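Long-range contact in L-lysine 6-monooxygenase involved in desferrioxamine biosynthesis (Erwinia amylovora CFBP1430, PDB 5O8P), which probably hydroxylates one terminal amine of cadaverine, using FAD, NADPH and molecular oxygen, as a step in making the siderophore desferrioxamine: residues Asn6-Asn20 with Glu149-Pro161. Sequence-based numbering, arbitrary orientation.
Sequences NTIYDFIGIGIGPFN and EWLAHRLVLGTGP. With FAD (flavin-adenine dinucleotide), chain C.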
ATOM      1  N   ASN B   6     -16.935  -7.336  55.024  1.00 83.14           N
ATOM      2  CA  ASN B   6     -15.804  -7.955  55.785  1.00 86.73           C
ATOM      3  C   ASN B   6     -14.472  -7.207  55.543  1.00 83.19           C
ATOM      4  O   ASN B   6     -14.089  -6.368  56.363  1.00 78.56           O
ATOM      5  CB  ASN B   6     -15.711  -9.461  55.452  1.00 90.02           C
ATOM      6  CG  ASN B   6     -14.599 -10.177  56.202  1.00 91.88           C
ATOM      7  OD1 ASN B   6     -14.503 -10.064  57.420  1.00 95.49           O
ATOM      8  ND2 ASN B   6     -13.761 -10.937  55.477  1.00 90.65           N
ATOM      9  N   THR B   7     -13.791  -7.459  54.411  1.00 76.38           N
ATOM     10  CA  THR B   7     -12.528  -6.760  54.065  1.00 67.53           C
ATOM     11  C   THR B   7     -12.822  -5.559  53.165  1.00 59.25           C
ATOM     12  O   THR B   7     -13.520  -5.707  52.163  1.00 60.42           O
ATOM     13  CB  THR B   7     -11.494  -7.682  53.367  1.00 67.86           C
ATOM     14  OG1 THR B   7     -11.732  -7.732  51.957  1.00 64.14           O
ATOM     15  CG2 THR B   7     -11.513  -9.118  53.927  1.00 69.17           C
ATOM     16  N   ILE B   8     -12.278  -4.388  53.493  1.00 55.79           N
ATOM     17  CA  ILE B   8     -12.482  -3.197  52.658  1.00 54.97           C
ATOM     18  C   ILE B   8     -11.483  -3.167  51.491  1.00 48.82           C
ATOM     19  O   ILE B   8     -10.305  -3.388  51.680  1.00 50.31           O
ATOM     20  CB  ILE B   8     -12.432  -1.880  53.477  1.00 62.68           C
ATOM     21  CG1 ILE B   8     -13.071  -0.738  52.672  1.00 66.58           C
ATOM     22  CG2 ILE B   8     -11.006  -1.480  53.895  1.00 72.46           C
ATOM     23  CD1 ILE B   8     -13.340   0.520  53.474  1.00 67.95           C
ATOM     24  N   TYR B   9     -11.966  -2.914  50.283  1.00 43.07           N
ATOM     25  CA  TYR B   9     -11.109  -2.907  49.087  1.00 39.62           C
ATOM     26  C   TYR B   9     -10.551  -1.502  48.857  1.00 40.98           C
ATOM     27  O   TYR B   9     -11.175  -0.489  49.244  1.00 42.08           O
ATOM     28  CB  TYR B   9     -11.884  -3.406  47.860  1.00 38.00           C
ATOM     29  CG  TYR B   9     -12.108  -4.900  47.850  1.00 36.59           C
ATOM     30  CD1 TYR B   9     -11.137  -5.767  47.337  1.00 34.64           C
ATOM     31  CD2 TYR B   9     -13.292  -5.459  48.359  1.00 36.66           C
ATOM     32  CE1 TYR B   9     -11.337  -7.138  47.321  1.00 34.32           C
ATOM     33  CE2 TYR B   9     -13.498  -6.833  48.351  1.00 34.96           C
ATOM     34  CZ  TYR B   9     -12.517  -7.666  47.837  1.00 35.12           C
ATOM     35  OH  TYR B   9     -12.713  -9.025  47.806  1.00 34.39           O
ATOM     36  N   ASP B  10      -9.382  -1.432  48.216  1.00 39.79           N
ATOM     37  CA  ASP B  10      -8.770  -0.134  47.861  1.00 40.45           C
ATOM     38  C   ASP B  10      -9.588   0.526  46.771  1.00 39.50           C
ATOM     39  O   ASP B  10      -9.800   1.748  46.784  1.00 41.25           O
ATOM     40  CB  ASP B  10      -7.312  -0.292  47.424  1.00 41.84           C
ATOM     41  CG  ASP B  10      -6.380  -0.630  48.585  1.00 46.75           C
ATOM     42  OD1 ASP B  10      -6.399   0.089  49.616  1.00 47.32           O
ATOM     43  OD2 ASP B  10      -5.615  -1.619  48.465  1.00 49.39           O
ATOM     44  N   PHE B  11     -10.019  -0.299  45.818  1.00 36.86           N
ATOM     45  CA  PHE B  11     -11.018   0.095  44.842  1.00 34.48           C
ATOM     46  C   PHE B  11     -11.828  -1.109  44.369  1.00 34.52           C
ATOM     47  O   PHE B  11     -11.345  -2.251  44.414  1.00 31.68           O
ATOM     48  CB  PHE B  11     -10.353   0.789  43.646  1.00 33.69           C
ATOM     49  CG  PHE B  11      -9.645  -0.150  42.713  1.00 31.55           C
ATOM     50  CD1 PHE B  11      -8.363  -0.582  42.985  1.00 32.13           C
ATOM     51  CD2 PHE B  11     -10.272  -0.607  41.563  1.00 30.80           C
ATOM     52  CE1 PHE B  11      -7.702  -1.451  42.118  1.00 33.54           C
ATOM     53  CE2 PHE B  11      -9.630  -1.483  40.702  1.00 32.47           C
ATOM     54  CZ  PHE B  11      -8.336  -1.903  40.971  1.00 33.48           C
ATOM     55  N   ILE B  12     -13.049  -0.840  43.909  1.00 36.47           N
ATOM     56  CA  ILE B  12     -13.865  -1.837  43.212  1.00 37.59           C
ATOM     57  C   ILE B  12     -14.177  -1.306  41.827  1.00 37.27           C
ATOM     58  O   ILE B  12     -14.656  -0.179  41.693  1.00 37.12           O
ATOM     59  CB  ILE B  12     -15.212  -2.107  43.925  1.00 39.69           C
ATOM     60  CG1 ILE B  12     -14.995  -2.779  45.265  1.00 41.04           C
ATOM     61  CG2 ILE B  12     -16.107  -3.015  43.083  1.00 41.16           C
ATOM     62  CD1 ILE B  12     -16.218  -2.687  46.150  1.00 44.41           C
ATOM     63  N   GLY B  13     -13.923  -2.124  40.813  1.00 38.57           N
ATOM     64  CA  GLY B  13     -14.327  -1.805  39.449  1.00 38.89           C
ATOM     65  C   GLY B  13     -15.670  -2.450  39.206  1.00 37.75           C
ATOM     66  O   GLY B  13     -15.843  -3.639  39.480  1.00 41.45           O
ATOM     67  N   ILE B  14     -16.631  -1.673  38.714  1.00 34.13           N
ATOM     68  CA  ILE B  14     -17.959  -2.196  38.377  1.00 33.93           C
ATOM     69  C   ILE B  14     -18.104  -2.184  36.864  1.00 35.78           C
ATOM     70  O   ILE B  14     -18.155  -1.133  36.264  1.00 42.43           O
ATOM     71  CB  ILE B  14     -19.064  -1.339  39.002  1.00 32.16           C
ATOM     72  CG1 ILE B  14     -18.927  -1.335  40.519  1.00 33.34           C
ATOM     73  CG2 ILE B  14     -20.441  -1.823  38.558  1.00 32.33           C
ATOM     74  CD1 ILE B  14     -19.861  -0.356  41.209  1.00 34.34           C
ATOM     75  N   GLY B  15     -18.186  -3.362  36.271  1.00 36.28           N
ATOM     76  CA  GLY B  15     -18.200  -3.553  34.824  1.00 34.53           C
ATOM     77  C   GLY B  15     -16.842  -4.037  34.375  1.00 35.32           C
ATOM     78  O   GLY B  15     -15.849  -3.505  34.821  1.00 36.12           O
ATOM     79  N   ILE B  16     -16.797  -5.070  33.537  1.00 35.68           N
ATOM     80  CA  ILE B  16     -15.549  -5.589  32.991  1.00 36.76           C
ATOM     81  C   ILE B  16     -15.652  -5.601  31.464  1.00 37.50           C
ATOM     82  O   ILE B  16     -15.812  -6.653  30.799  1.00 31.92           O
ATOM     83  CB  ILE B  16     -15.184  -6.981  33.551  1.00 37.03           C
ATOM     84  CG1 ILE B  16     -15.139  -6.949  35.076  1.00 37.91           C
ATOM     85  CG2 ILE B  16     -13.814  -7.426  33.042  1.00 37.73           C
ATOM     86  CD1 ILE B  16     -15.134  -8.333  35.698  1.00 41.04           C
ATOM     87  N   GLY B  17     -15.584  -4.396  30.920  1.00 41.24           N
ATOM     88  CA  GLY B  17     -15.365  -4.210  29.494  1.00 44.66           C
ATOM     89  C   GLY B  17     -13.880  -4.221  29.262  1.00 44.79           C
ATOM     90  O   GLY B  17     -13.131  -4.487  30.196  1.00 52.05           O
ATOM     91  N   PRO B  18     -13.435  -3.927  28.030  1.00 43.62           N
ATOM     92  CA  PRO B  18     -11.992  -3.904  27.767  1.00 41.32           C
ATOM     93  C   PRO B  18     -11.239  -2.872  28.591  1.00 40.48           C
ATOM     94  O   PRO B  18     -10.066  -3.103  28.914  1.00 44.20           O
ATOM     95  CB  PRO B  18     -11.895  -3.570  26.275  1.00 41.38           C
ATOM     96  CG  PRO B  18     -13.268  -3.775  25.723  1.00 45.32           C
ATOM     97  CD  PRO B  18     -14.216  -3.527  26.848  1.00 45.05           C
ATOM     98  N   PHE B  19     -11.904  -1.777  28.953  1.00 36.16           N
ATOM     99  CA  PHE B  19     -11.275  -0.776  29.820  1.00 33.22           C
ATOM    100  C   PHE B  19     -10.992  -1.267  31.252  1.00 32.51           C
ATOM    101  O   PHE B  19      -9.842  -1.226  31.682  1.00 36.93           O
ATOM    102  CB  PHE B  19     -12.081   0.532  29.829  1.00 29.12           C
ATOM    103  CG  PHE B  19     -12.231   1.144  28.476  1.00 29.49           C
ATOM    104  CD1 PHE B  19     -11.134   1.255  27.605  1.00 32.90           C
ATOM    105  CD2 PHE B  19     -13.440   1.640  28.061  1.00 29.42           C
ATOM    106  CE1 PHE B  19     -11.261   1.811  26.356  1.00 29.98           C
ATOM    107  CE2 PHE B  19     -13.563   2.213  26.800  1.00 30.79           C
ATOM    108  CZ  PHE B  19     -12.479   2.275  25.954  1.00 29.95           C
ATOM    109  N   ASN B  20     -12.003  -1.745  31.977  1.00 30.73           N
ATOM    110  CA  ASN B  20     -11.757  -2.295  33.327  1.00 30.05           C
ATOM    111  C   ASN B  20     -10.985  -3.599  33.305  1.00 29.34           C
ATOM    112  O   ASN B  20     -10.282  -3.889  34.259  1.00 32.71           O
ATOM    113  CB  ASN B  20     -13.036  -2.473  34.141  1.00 29.41           C
ATOM    114  CG  ASN B  20     -13.420  -1.237  34.940  1.00 29.59           C
ATOM    115  OD1 ASN B  20     -12.698  -0.259  34.970  1.00 30.79           O
ATOM    116  ND2 ASN B  20     -14.572  -1.280  35.589  1.00 32.20           N
ATOM    117  N   GLU B 149     -22.532  -7.706  49.924  1.00 43.28           N
ATOM    118  CA  GLU B 149     -22.118  -6.302  50.015  1.00 43.16           C
ATOM    119  C   GLU B 149     -20.607  -6.223  49.988  1.00 39.62           C
ATOM    120  O   GLU B 149     -19.918  -7.005  50.636  1.00 41.80           O
ATOM    121  CB  GLU B 149     -22.695  -5.620  51.260  1.00 47.26           C
ATOM    122  CG  GLU B 149     -24.140  -5.187  51.043  1.00 53.83           C
ATOM    123  CD  GLU B 149     -24.784  -4.478  52.226  1.00 57.72           C
ATOM    124  OE1 GLU B 149     -24.109  -4.265  53.281  1.00 58.23           O
ATOM    125  OE2 GLU B 149     -25.986  -4.123  52.053  1.00 57.50           O
ATOM    126  N   TRP B 150     -20.107  -5.300  49.183  1.00 39.35           N
ATOM    127  CA  TRP B 150     -18.688  -5.103  49.003  1.00 37.04           C
ATOM    128  C   TRP B 150     -18.391  -3.714  49.521  1.00 39.92           C
ATOM    129  O   TRP B 150     -19.127  -2.762  49.236  1.00 43.77           O
ATOM    130  CB  TRP B 150     -18.334  -5.206  47.529  1.00 34.49           C
ATOM    131  CG  TRP B 150     -18.813  -6.459  46.874  1.00 32.50           C
ATOM    132  CD1 TRP B 150     -20.076  -6.732  46.445  1.00 32.89           C
ATOM    133  CD2 TRP B 150     -18.031  -7.606  46.552  1.00 31.21           C
ATOM    134  NE1 TRP B 150     -20.128  -7.979  45.879  1.00 33.27           N
ATOM    135  CE2 TRP B 150     -18.882  -8.540  45.931  1.00 32.52           C
ATOM    136  CE3 TRP B 150     -16.687  -7.935  46.733  1.00 32.83           C
ATOM    137  CZ2 TRP B 150     -18.437  -9.787  45.491  1.00 33.65           C
ATOM    138  CZ3 TRP B 150     -16.237  -9.163  46.291  1.00 34.19           C
ATOM    139  CH2 TRP B 150     -17.112 -10.081  45.679  1.00 34.35           C
ATOM    140  N   LEU B 151     -17.333  -3.602  50.313  1.00 39.26           N
ATOM    141  CA  LEU B 151     -16.905  -2.322  50.854  1.00 36.28           C
ATOM    142  C   LEU B 151     -15.684  -1.852  50.101  1.00 34.53           C
ATOM    143  O   LEU B 151     -14.865  -2.672  49.674  1.00 30.82           O
ATOM    144  CB  LEU B 151     -16.603  -2.477  52.336  1.00 37.12           C
ATOM    145  CG  LEU B 151     -17.859  -2.769  53.159  1.00 40.86           C
ATOM    146  CD1 LEU B 151     -17.548  -3.410  54.507  1.00 44.16           C
ATOM    147  CD2 LEU B 151     -18.666  -1.492  53.311  1.00 41.90           C
ATOM    148  N   ALA B 152     -15.573  -0.537  49.917  1.00 36.86           N
ATOM    149  CA  ALA B 152     -14.455   0.028  49.153  1.00 37.60           C
ATOM    150  C   ALA B 152     -14.294   1.528  49.316  1.00 36.09           C
ATOM    151  O   ALA B 152     -15.277   2.281  49.383  1.00 31.89           O
ATOM    152  CB  ALA B 152     -14.610  -0.292  47.672  1.00 38.99           C
ATOM    153  N   HIS B 153     -13.037   1.956  49.339  1.00 37.45           N
ATOM    154  CA  HIS B 153     -12.699   3.371  49.455  1.00 38.43           C
ATOM    155  C   HIS B 153     -12.972   4.123  48.161  1.00 37.72           C
ATOM    156  O   HIS B 153     -13.386   5.296  48.188  1.00 34.51           O
ATOM    157  CB  HIS B 153     -11.237   3.536  49.863  1.00 38.75           C
ATOM    158  CG  HIS B 153     -10.953   3.086  51.265  1.00 38.21           C
ATOM    159  ND1 HIS B 153     -11.265   3.863  52.361  1.00 36.51           N
ATOM    160  CD2 HIS B 153     -10.394   1.947  51.748  1.00 37.23           C
ATOM    161  CE1 HIS B 153     -10.909   3.222  53.460  1.00 42.24           C
ATOM    162  NE2 HIS B 153     -10.383   2.055  53.116  1.00 43.89           N
ATOM    163  N   ARG B 154     -12.739   3.436  47.040  1.00 37.56           N
ATOM    164  CA  ARG B 154     -12.879   4.005  45.720  1.00 37.30           C
ATOM    165  C   ARG B 154     -13.631   3.085  44.762  1.00 36.50           C
ATOM    166  O   ARG B 154     -13.503   1.861  44.812  1.00 34.47           O
ATOM    167  CB  ARG B 154     -11.487   4.269  45.159  1.00 40.56           C
ATOM    168  CG  ARG B 154     -10.683   5.313  45.919  1.00 43.51           C
ATOM    169  CD  ARG B 154      -9.245   5.308  45.493  1.00 46.83           C
ATOM    170  NE  ARG B 154      -8.522   4.397  46.369  1.00 48.41           N
ATOM    171  CZ  ARG B 154      -7.803   4.753  47.429  1.00 49.41           C
ATOM    172  NH1 ARG B 154      -7.663   6.034  47.772  1.00 48.42           N
ATOM    173  NH2 ARG B 154      -7.206   3.801  48.153  1.00 52.64           N
ATOM    174  N   LEU B 155     -14.401   3.690  43.865  1.00 36.12           N
ATOM    175  CA  LEU B 155     -15.076   2.974  42.780  1.00 35.02           C
ATOM    176  C   LEU B 155     -14.563   3.435  41.424  1.00 34.10           C
ATOM    177  O   LEU B 155     -14.224   4.603  41.245  1.00 34.73           O
ATOM    178  CB  LEU B 155     -16.574   3.259  42.842  1.00 35.42           C
ATOM    179  CG  LEU B 155     -17.281   2.939  44.147  1.00 31.99           C
ATOM    180  CD1 LEU B 155     -18.690   3.502  44.112  1.00 30.61           C
ATOM    181  CD2 LEU B 155     -17.275   1.439  44.361  1.00 32.41           C
ATOM    182  N   VAL B 156     -14.531   2.531  40.459  1.00 33.14           N
ATOM    183  CA  VAL B 156     -14.233   2.902  39.081  1.00 34.77           C
ATOM    184  C   VAL B 156     -15.303   2.247  38.206  1.00 35.08           C
ATOM    185  O   VAL B 156     -15.373   1.017  38.090  1.00 33.14           O
ATOM    186  CB  VAL B 156     -12.751   2.621  38.678  1.00 36.21           C
ATOM    187  CG1 VAL B 156     -12.114   1.561  39.555  1.00 39.83           C
ATOM    188  CG2 VAL B 156     -12.591   2.234  37.210  1.00 35.47           C
ATOM    189  N   LEU B 157     -16.136   3.102  37.607  1.00 35.73           N
ATOM    190  CA  LEU B 157     -17.319   2.684  36.844  1.00 34.97           C
ATOM    191  C   LEU B 157     -16.982   2.466  35.365  1.00 35.46           C
ATOM    192  O   LEU B 157     -16.883   3.418  34.604  1.00 34.19           O
ATOM    193  CB  LEU B 157     -18.430   3.731  36.989  1.00 31.62           C
ATOM    194  CG  LEU B 157     -18.797   4.137  38.420  1.00 32.23           C
ATOM    195  CD1 LEU B 157     -19.915   5.164  38.454  1.00 31.65           C
ATOM    196  CD2 LEU B 157     -19.176   2.942  39.267  1.00 34.85           C
ATOM    197  N   GLY B 158     -16.782   1.209  34.976  1.00 37.17           N
ATOM    198  CA  GLY B 158     -16.530   0.835  33.589  1.00 42.08           C
ATOM    199  C   GLY B 158     -17.709   0.091  32.990  1.00 43.95           C
ATOM    200  O   GLY B 158     -17.524  -0.903  32.295  1.00 44.69           O
ATOM    201  N   THR B 159     -18.907   0.604  33.277  1.00 46.91           N
ATOM    202  CA  THR B 159     -20.200  -0.013  32.965  1.00 45.20           C
ATOM    203  C   THR B 159     -20.426  -0.108  31.454  1.00 48.33           C
ATOM    204  O   THR B 159     -21.050  -1.039  30.973  1.00 49.76           O
ATOM    205  CB  THR B 159     -21.349   0.811  33.651  1.00 43.38           C
ATOM    206  OG1 THR B 159     -21.629   0.241  34.937  1.00 44.16           O
ATOM    207  CG2 THR B 159     -22.661   0.873  32.853  1.00 45.21           C
ATOM    208  N   GLY B 160     -19.925   0.874  30.720  1.00 51.79           N
ATOM    209  CA  GLY B 160     -20.107   0.917  29.289  1.00 49.23           C
ATOM    210  C   GLY B 160     -21.431   1.518  28.869  1.00 48.58           C
ATOM    211  O   GLY B 160     -22.305   1.772  29.710  1.00 45.47           O
ATOM    212  N   PRO B 161     -21.549   1.854  27.565  1.00 48.03           N
ATOM    213  CA  PRO B 161     -22.735   2.505  27.064  1.00 46.81           C
ATOM    214  C   PRO B 161     -23.696   1.457  26.547  1.00 45.17           C
ATOM    215  O   PRO B 161     -23.308   0.308  26.378  1.00 43.41           O
ATOM    216  CB  PRO B 161     -22.183   3.366  25.924  1.00 47.32           C
ATOM    217  CG  PRO B 161     -21.012   2.600  25.400  1.00 46.19           C
ATOM    218  CD  PRO B 161     -20.579   1.635  26.471  1.00 46.96           C
TER
HETATM  219  PA  FAD C 501     -18.415  -2.793  27.618  1.00 81.94           P
HETATM  220  O1A FAD C 501     -18.378  -3.995  26.692  1.00 74.09           O
HETATM  221  O2A FAD C 501     -19.594  -1.852  27.562  1.00 70.04           O
HETATM  222  O5B FAD C 501     -18.264  -3.400  29.108  1.00 89.76           O
HETATM  223  C5B FAD C 501     -19.221  -3.165  30.135  1.00 93.35           C
HETATM  224  C4B FAD C 501     -19.459  -4.384  31.020  1.00 92.51           C
HETATM  225  O4B FAD C 501     -20.068  -3.963  32.250  1.00 91.14           O
HETATM  226  C3B FAD C 501     -20.417  -5.388  30.388  1.00 92.41           C
HETATM  227  O3B FAD C 501     -19.856  -6.702  30.513  1.00 71.22           O
HETATM  228  C2B FAD C 501     -21.728  -5.202  31.151  1.00 93.74           C
HETATM  229  O2B FAD C 501     -22.512  -6.393  31.271  1.00102.75           O
HETATM  230  C1B FAD C 501     -21.242  -4.746  32.513  1.00 89.91           C
HETATM  231  N9A FAD C 501     -22.237  -4.040  33.364  1.00 89.25           N
HETATM  232  C8A FAD C 501     -23.028  -2.992  33.055  1.00 89.69           C
HETATM  233  N7A FAD C 501     -23.796  -2.643  34.125  1.00 85.07           N
HETATM  234  C5A FAD C 501     -23.495  -3.479  35.142  1.00 83.69           C
HETATM  235  C6A FAD C 501     -23.924  -3.685  36.553  1.00 80.99           C
HETATM  236  N6A FAD C 501     -24.868  -2.896  37.121  1.00 86.95           N
HETATM  237  N1A FAD C 501     -23.338  -4.687  37.261  1.00 75.99           N
HETATM  238  C2A FAD C 501     -22.396  -5.490  36.722  1.00 77.16           C
HETATM  239  N3A FAD C 501     -21.970  -5.362  35.450  1.00 71.15           N
HETATM  240  C4A FAD C 501     -22.466  -4.396  34.630  1.00 82.70           C
HETATM  241  N1  FAD C 501     -12.775   0.959  19.911  1.00100.83           N
HETATM  242  C2  FAD C 501     -11.491   0.855  19.479  1.00100.06           C
HETATM  243  O2  FAD C 501     -10.636   1.617  19.983  1.00 91.22           O
HETATM  244  N3  FAD C 501     -11.114  -0.042  18.540  1.00100.91           N
HETATM  245  C4  FAD C 501     -11.993  -0.884  17.967  1.00 95.54           C
HETATM  246  O4  FAD C 501     -11.623  -1.698  17.099  1.00 90.37           O
HETATM  247  C4X FAD C 501     -13.417  -0.833  18.384  1.00 93.34           C
HETATM  248  N5  FAD C 501     -14.348  -1.654  17.851  1.00 83.55           N
HETATM  249  C5X FAD C 501     -15.639  -1.579  18.251  1.00 95.47           C
HETATM  250  C6  FAD C 501     -16.555  -2.449  17.664  1.00103.36           C
HETATM  251  C7  FAD C 501     -17.900  -2.432  18.026  1.00104.55           C
HETATM  252  C7M FAD C 501     -18.874  -3.382  17.373  1.00 95.80           C
HETATM  253  C8  FAD C 501     -18.359  -1.462  19.063  1.00103.41           C
HETATM  254  C8M FAD C 501     -19.807  -1.423  19.471  1.00 98.10           C
HETATM  255  C9  FAD C 501     -17.450  -0.584  19.654  1.00105.69           C
HETATM  256  C9A FAD C 501     -16.088  -0.591  19.299  1.00105.54           C
HETATM  257  N10 FAD C 501     -15.115   0.289  19.883  1.00112.87           N
HETATM  258  C10 FAD C 501     -13.772   0.176  19.424  1.00101.91           C
HETATM  259  C1' FAD C 501     -15.428   1.299  20.930  1.00113.15           C
HETATM  260  C2' FAD C 501     -15.177   0.771  22.362  1.00109.04           C
HETATM  261  O2' FAD C 501     -13.896   0.113  22.439  1.00 95.16           O
HETATM  262  C3' FAD C 501     -16.276  -0.178  22.878  1.00102.86           C
HETATM  263  O3' FAD C 501     -17.544   0.495  22.912  1.00101.10           O
HETATM  264  C4' FAD C 501     -15.987  -0.743  24.275  1.00 97.60           C
HETATM  265  O4' FAD C 501     -16.658  -1.998  24.430  1.00 78.97           O
HETATM  266  C5' FAD C 501     -16.431   0.192  25.396  1.00 99.50           C
HETATM  267  O5' FAD C 501     -15.688  -0.112  26.578  1.00 99.51           O
HETATM  268  P   FAD C 501     -16.439  -0.578  27.914  1.00 83.70           P
HETATM  269  O1P FAD C 501     -15.385  -0.893  28.956  1.00 76.54           O
HETATM  270  O2P FAD C 501     -17.442   0.513  28.163  1.00 68.07           O
HETATM  271  O3P FAD C 501     -17.043  -1.967  27.318  1.00 95.50           O
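Strand 11-14 runs beside strand 155-157 in parallel, their axes 4.7 Å apart at closest and 17° from parallel. The ladder alternates: Ile12 N donates to Arg154 O, Val156 N to Ile12 O, Ile14 N to Val156 O and Gly158 N to Ile14 O. Both chains turn near Asp10 and His153, and beyond this corner Tyr9 pairs with Ala152, its N bonding to Leu151 O and its O accepting from His153 N. At the corner itself, Arg154 NE donates to Asp10 O over 3.0 Å, a bent bond (136° at the hydrogen). The Asp10 carboxylate lies alongside the guanidinium without forming a salt bridge and instead bonds through OD2 to Asn34 N.

Ile8 extends its CG1 branch anti to the backbone N (chi1 -162°), which brings CD1 over one face of the His153 imidazole, 3.6 Å from the ring centroid, in a CH-pi contact. Tyr9 CE2 comes to the edge of the indole of Trp150, 3.7 Å from CE3. Ile12 CD1 sits in the angle of the bend, against Ala152 CB and 3.6 Å from Trp150 CB. On the face opposite Ile12, Val156 CG1 meets Phe11 CD2 at 3.5 Å. Asn20 ND2 bonds to Gly15 O, just after the strand, at 2.7 Å and weakly to Val156 O (3.5 Å), joining the start of helix 18-27 to both strands.

The glycine-rich turn 15-17, between strand and helix as in Rossmann-type dinucleotide folds, lays Gly17 CA against FAD O5B, while Gly158-Pro161 line the cofactor from the loop after strand 155-157. Strand 35-38 continues the sheet beyond 8-14, and strand 379-381 beyond 155-157; helix 399-410 covers Phe11 and Val156, and strand 134-141 pairs antiparallel with 147-152, its side chains touching Leu151 and Leu155.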